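Local coordinates for twin-arginine translocation pathway signal (Rhodoferax ferrireducens, PDB 5IM2), which binds benzoate and probably serves as the extracytoplasmic solute-binding component of a TRAP transporter, at residues G347-G350 / R351-L354. Numbering follows the deposited sequence.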
ATOM      1  N   GLY A 347      -2.687 -20.158 -14.223  1.00 23.01           N
ATOM      2  CA  GLY A 347      -3.265 -20.038 -15.546  1.00 24.80           C
ATOM      3  C   GLY A 347      -3.074 -18.691 -16.187  1.00 24.93           C
ATOM      4  O   GLY A 347      -3.648 -18.443 -17.254  1.00 28.80           O
ATOM      5  N   PHE A 348      -2.333 -17.802 -15.545  1.00 20.90           N
ATOM      6  CA  PHE A 348      -2.024 -16.478 -16.070  1.00 19.86           C
ATOM      7  C   PHE A 348      -0.714 -16.509 -16.829  1.00 24.00           C
ATOM      8  O   PHE A 348       0.061 -17.462 -16.742  1.00 25.60           O
ATOM      9  CB  PHE A 348      -1.922 -15.464 -14.940  1.00 25.34           C
ATOM     10  CG  PHE A 348      -3.118 -15.436 -14.049  1.00 20.26           C
ATOM     11  CD1 PHE A 348      -4.404 -15.370 -14.572  1.00 27.63           C
ATOM     12  CD2 PHE A 348      -2.957 -15.475 -12.676  1.00 24.72           C
ATOM     13  CE1 PHE A 348      -5.509 -15.352 -13.723  1.00 26.61           C
ATOM     14  CE2 PHE A 348      -4.048 -15.470 -11.836  1.00 28.34           C
ATOM     15  CZ  PHE A 348      -5.325 -15.412 -12.359  1.00 24.04           C
ATOM     16  N   ASP A 349      -0.452 -15.422 -17.567  1.00 31.54           N
ATOM     17  CA  ASP A 349       0.772 -15.283 -18.365  1.00 33.09           C
ATOM     18  C   ASP A 349       1.771 -14.461 -17.560  1.00 26.04           C
ATOM     19  O   ASP A 349       1.875 -13.251 -17.713  1.00 20.28           O
ATOM     20  CB  ASP A 349       0.457 -14.627 -19.705  1.00 38.89           C
ATOM     21  CG  ASP A 349       1.646 -14.608 -20.644  1.00 43.70           C
ATOM     22  OD1 ASP A 349       2.797 -14.879 -20.192  1.00 25.65           O
ATOM     23  OD2 ASP A 349       1.414 -14.315 -21.839  1.00 38.46           O
ATOM     24  N   GLY A 350       2.501 -15.144 -16.672  1.00 24.99           N
ATOM     25  CA  GLY A 350       3.255 -14.435 -15.646  1.00 21.60           C
ATOM     26  C   GLY A 350       4.360 -13.571 -16.227  1.00 22.25           C
ATOM     27  O   GLY A 350       4.588 -12.442 -15.784  1.00 21.43           O
ATOM     28  N   ARG A 351       5.060 -14.094 -17.226  1.00 22.90           N
ATOM     29  CA  ARG A 351       6.078 -13.317 -17.928  1.00 23.22           C
ATOM     30  C   ARG A 351       5.490 -12.070 -18.570  1.00 19.22           C
ATOM     31  O   ARG A 351       6.075 -10.985 -18.475  1.00 22.22           O
ATOM     32  CB  ARG A 351       6.738 -14.204 -18.996  1.00 26.29           C
ATOM     33  CG  ARG A 351       7.763 -13.492 -19.864  1.00 53.17           C
ATOM     34  CD  ARG A 351       8.809 -12.809 -19.008  1.00 76.72           C
ATOM     35  NE  ARG A 351       9.286 -13.685 -17.938  1.00 87.56           N
ATOM     36  CZ  ARG A 351       9.943 -13.269 -16.859  1.00 90.44           C
ATOM     37  NH1 ARG A 351      10.202 -11.980 -16.691  1.00 95.01           N
ATOM     38  NH2 ARG A 351      10.337 -14.144 -15.941  1.00 87.39           N
ATOM     39  N   GLN A 352       4.314 -12.192 -19.212  1.00 22.74           N
ATOM     40  CA  GLN A 352       3.689 -11.006 -19.794  1.00 18.29           C
ATOM     41  C   GLN A 352       3.330  -9.998 -18.716  1.00 17.93           C
ATOM     42  O   GLN A 352       3.507  -8.793 -18.910  1.00 24.85           O
ATOM     43  CB  GLN A 352       2.444 -11.379 -20.598  1.00 20.73           C
ATOM     44  CG  GLN A 352       1.750 -10.188 -21.292  1.00 26.56           C
ATOM     45  CD  GLN A 352       2.610  -9.555 -22.354  1.00 21.22           C
ATOM     46  OE1 GLN A 352       3.024 -10.218 -23.325  1.00 23.69           O
ATOM     47  NE2 GLN A 352       2.906  -8.257 -22.180  1.00 25.30           N
ATOM     48  N   LEU A 353       2.808 -10.463 -17.569  1.00 18.53           N
ATOM     49  CA  LEU A 353       2.374  -9.515 -16.546  1.00 19.62           C
ATOM     50  C   LEU A 353       3.546  -8.710 -16.001  1.00 18.74           C
ATOM     51  O   LEU A 353       3.431  -7.501 -15.757  1.00 17.21           O
ATOM     52  CB  LEU A 353       1.661 -10.252 -15.416  1.00 18.92           C
ATOM     53  CG  LEU A 353       0.319 -10.892 -15.818  1.00 16.72           C
ATOM     54  CD1 LEU A 353      -0.136 -11.763 -14.695  1.00 21.49           C
ATOM     55  CD2 LEU A 353      -0.782  -9.830 -16.185  1.00 23.08           C
ATOM     56  N   LEU A 354       4.682  -9.365 -15.788  1.00 16.42           N
ATOM     57  CA  LEU A 354       5.833  -8.658 -15.239  1.00 18.05           C
ATOM     58  C   LEU A 354       6.430  -7.696 -16.259  1.00 17.48           C
ATOM     59  O   LEU A 354       6.819  -6.568 -15.912  1.00 17.75           O
ATOM     60  CB  LEU A 354       6.871  -9.662 -14.761  1.00 19.42           C
ATOM     61  CG  LEU A 354       8.186  -9.077 -14.233  1.00 19.55           C
ATOM     62  CD1 LEU A 354       7.960  -8.243 -12.997  1.00 20.79           C
ATOM     63  CD2 LEU A 354       9.170 -10.185 -13.927  1.00 23.98           C
TER
HETATM   64  O   HOH W   1       4.655 -16.646 -18.395  1.00 31.52           O
HETATM   65  O   HOH W   2       2.207 -12.713 -24.210  1.00 35.09           O
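An N-cap opens helix 350-367, and D349 supplies both its side chain and its carbonyl to the first turn. D349 OD1 accepts from Q352 N at 3.2 Å, the donor lying well above the carboxylate plane, 69° out of it. CG anti to the backbone N (chi1 -173°) carries OD1 there. Aspartate suits the cap because its short side chain brings an acceptor to a first-turn N-H that lacks a carbonyl in a preceding turn; its negative charge should also be favourable beside the helix's positive dipole end. The carboxylate lies against Q352 CB, 3.3 Å from D349 CG. Two waters extend the grip: one donates to D349 OD1 and accepts from R351 N at 2.8 Å, while the other donates to both D349 OD2 and Q352 OE1. Q352 NE2 turns instead to T356 OG1. Regular helical bonding starts with L353 N to D349 O (2.9 Å) and L354 N to G350 O (3.1 Å). F348, just before the N-cap, and L353, four after it, form a hydrophobic staple, F348 CB to L353 CD1 4.1 Å. G347, with positive phi (88°), ends helix 334-345 in a Schellman motif, where a CB would jam against the preceding carbonyl O. The short loop joins the two helices: N344 OD1, on the last turn of helix 334-345, accepts from G350 N, L353 packs on W339 and on Y148 and M152 of helix 138-152, and L354 meets V340.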